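Long-range contact in carnitinyl-CoA dehydratase (Mycobacterium avium, PDB 3R0O), which probably catalyses the reversible dehydration of carnitinyl-CoA, as a lyase of the enoyl-CoA hydratase/isomerase family: residues A[134-140]-A[178-183]. Sequence-based numbering, arbitrary orientation.
Sequences ACESASF and MTASDA
The methyl of Ala180 fits into a hollow formed by Ala134, Cys135, Glu136 and Ala138. Carbonyls wall it: Ala180 CB lies 3.5 Å from Ala138 O and 3.6 Å from Cys135 O. The methyl Ala134 CB is 4.2 Å from Ala180 CB. The hollow exists because the chain doubles back in a type I turn from Cys135 to Ala138. Val192 of strand 191-193 also touches the methyl. Water 1 bridges Glu136 O and Ser181 N beside it. This is part of the crotonase fold: the turn links strand 131-135 of the larger sheet to strand 139-141 of a small one. There, Phe140 and Met178 form an antiparallel hydrogen-bonded pair. Both bonds are nearly straight, Phe140 N to Met178 O at 2.9 Å and Met178 N to Phe140 O at 2.6 Å. Thr179 then N-caps helix 180-186, its OG1 accepting from Asp182 N. A weak bond from Ala180 N to Ala138 O, bent to 134°, ties the helix start to the turn. The Phe140 ring is a second bump. It turns an edge to the first helical turn, CE2 meeting Ala180 CA at 4.3 Å. CD2 meets the Ala183 methyl obliquely.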
loop_
_atom_site.group_PDB
_atom_site.type_symbol
_atom_site.label_atom_id
_atom_site.label_comp_id
_atom_site.label_asym_id
_atom_site.label_seq_id
_atom_site.Cartn_x
_atom_site.Cartn_y
_atom_site.Cartn_z
ATOM N N ALA A 134 -19.158 -3.415 8.541
ATOM C CA ALA A 134 -19.706 -4.759 8.380
ATOM C C ALA A 134 -20.287 -5.257 9.705
ATOM O O ALA A 134 -19.827 -4.871 10.768
ATOM C CB ALA A 134 -18.644 -5.731 7.866
ATOM N N CYS A 135 -21.296 -6.103 9.623
ATOM C CA CYS A 135 -21.821 -6.765 10.796
ATOM C C CYS A 135 -20.911 -7.959 11.119
ATOM O O CYS A 135 -20.102 -8.362 10.275
ATOM C CB CYS A 135 -23.276 -7.192 10.556
ATOM S SG CYS A 135 -23.462 -8.392 9.210
ATOM N N GLU A 136 -21.024 -8.482 12.346
ATOM C CA GLU A 136 -20.200 -9.579 12.859
ATOM C C GLU A 136 -20.131 -10.756 11.914
ATOM O O GLU A 136 -19.050 -11.304 11.667
ATOM C CB GLU A 136 -20.751 -10.066 14.208
ATOM C CG GLU A 136 -20.420 -9.173 15.394
ATOM C CD GLU A 136 -18.945 -9.221 15.796
ATOM O OE1 GLU A 136 -18.280 -10.233 15.478
ATOM O OE2 GLU A 136 -18.443 -8.262 16.436
ATOM N N SER A 137 -21.287 -11.142 11.366
ATOM C CA SER A 137 -21.339 -12.350 10.546
ATOM C C SER A 137 -21.055 -12.112 9.045
ATOM O O SER A 137 -21.151 -13.041 8.250
ATOM C CB SER A 137 -22.664 -13.086 10.769
ATOM O OG SER A 137 -23.682 -12.417 10.059
ATOM N N ALA A 138 -20.684 -10.887 8.663
ATOM C CA ALA A 138 -20.328 -10.607 7.257
ATOM C C ALA A 138 -18.986 -11.270 6.894
ATOM O O ALA A 138 -18.150 -11.542 7.748
ATOM C CB ALA A 138 -20.267 -9.123 6.997
ATOM N N SER A 139 -18.796 -11.546 5.622
ATOM C CA SER A 139 -17.505 -12.027 5.154
ATOM C C SER A 139 -17.302 -11.507 3.751
ATOM O O SER A 139 -18.273 -11.162 3.060
ATOM C CB SER A 139 -17.451 -13.544 5.164
ATOM O OG SER A 139 -18.478 -14.064 4.337
ATOM N N PHE A 140 -16.035 -11.447 3.353
ATOM C CA PHE A 140 -15.627 -10.923 2.072
ATOM C C PHE A 140 -14.798 -11.996 1.362
ATOM O O PHE A 140 -14.215 -12.880 1.994
ATOM C CB PHE A 140 -14.828 -9.626 2.273
ATOM C CG PHE A 140 -15.584 -8.567 3.072
ATOM C CD1 PHE A 140 -16.270 -7.553 2.426
ATOM C CD2 PHE A 140 -15.613 -8.612 4.478
ATOM C CE1 PHE A 140 -16.978 -6.585 3.150
ATOM C CE2 PHE A 140 -16.329 -7.677 5.208
ATOM C CZ PHE A 140 -17.011 -6.650 4.546
ATOM N N MET A 178 -12.622 -14.033 3.686
ATOM C CA MET A 178 -11.996 -13.373 4.847
ATOM C C MET A 178 -13.121 -12.952 5.803
ATOM O O MET A 178 -14.110 -12.364 5.354
ATOM C CB MET A 178 -11.172 -12.136 4.425
ATOM C CG MET A 178 -10.607 -11.342 5.628
ATOM S SD MET A 178 -9.512 -10.006 5.112
ATOM C CE MET A 178 -8.055 -10.998 4.670
ATOM N N THR A 179 -13.002 -13.252 7.099
ATOM C CA THR A 179 -14.039 -12.828 8.040
ATOM C C THR A 179 -14.038 -11.308 8.235
ATOM O O THR A 179 -13.015 -10.626 7.988
ATOM C CB THR A 179 -13.838 -13.441 9.418
ATOM O OG1 THR A 179 -12.620 -12.936 9.961
ATOM C CG2 THR A 179 -13.810 -15.009 9.378
ATOM N N ALA A 180 -15.165 -10.769 8.698
ATOM C CA ALA A 180 -15.253 -9.331 9.015
ATOM C C ALA A 180 -14.166 -8.907 10.002
ATOM O O ALA A 180 -13.534 -7.858 9.837
ATOM C CB ALA A 180 -16.634 -8.981 9.583
ATOM N N SER A 181 -13.969 -9.729 11.029
ATOM C CA SER A 181 -12.960 -9.488 12.057
ATOM C C SER A 181 -11.544 -9.391 11.466
ATOM O O SER A 181 -10.788 -8.481 11.802
ATOM C CB SER A 181 -13.045 -10.581 13.132
ATOM O OG SER A 181 -11.882 -10.567 13.927
ATOM N N ASP A 182 -11.188 -10.307 10.567
ATOM C CA ASP A 182 -9.884 -10.222 9.901
ATOM C C ASP A 182 -9.786 -9.011 8.989
ATOM O O ASP A 182 -8.730 -8.343 8.931
ATOM C CB ASP A 182 -9.550 -11.505 9.136
ATOM C CG ASP A 182 -9.016 -12.603 10.050
ATOM O OD1 ASP A 182 -8.670 -12.311 11.209
ATOM O OD2 ASP A 182 -8.943 -13.758 9.613
ATOM N N ALA A 183 -10.880 -8.681 8.310
ATOM C CA ALA A 183 -10.871 -7.488 7.414
ATOM C C ALA A 183 -10.645 -6.154 8.199
ATOM O O ALA A 183 -9.958 -5.233 7.711
ATOM C CB ALA A 183 -12.168 -7.426 6.590
HETATM O O HOH W 1 -15.941 -11.722 12.019
#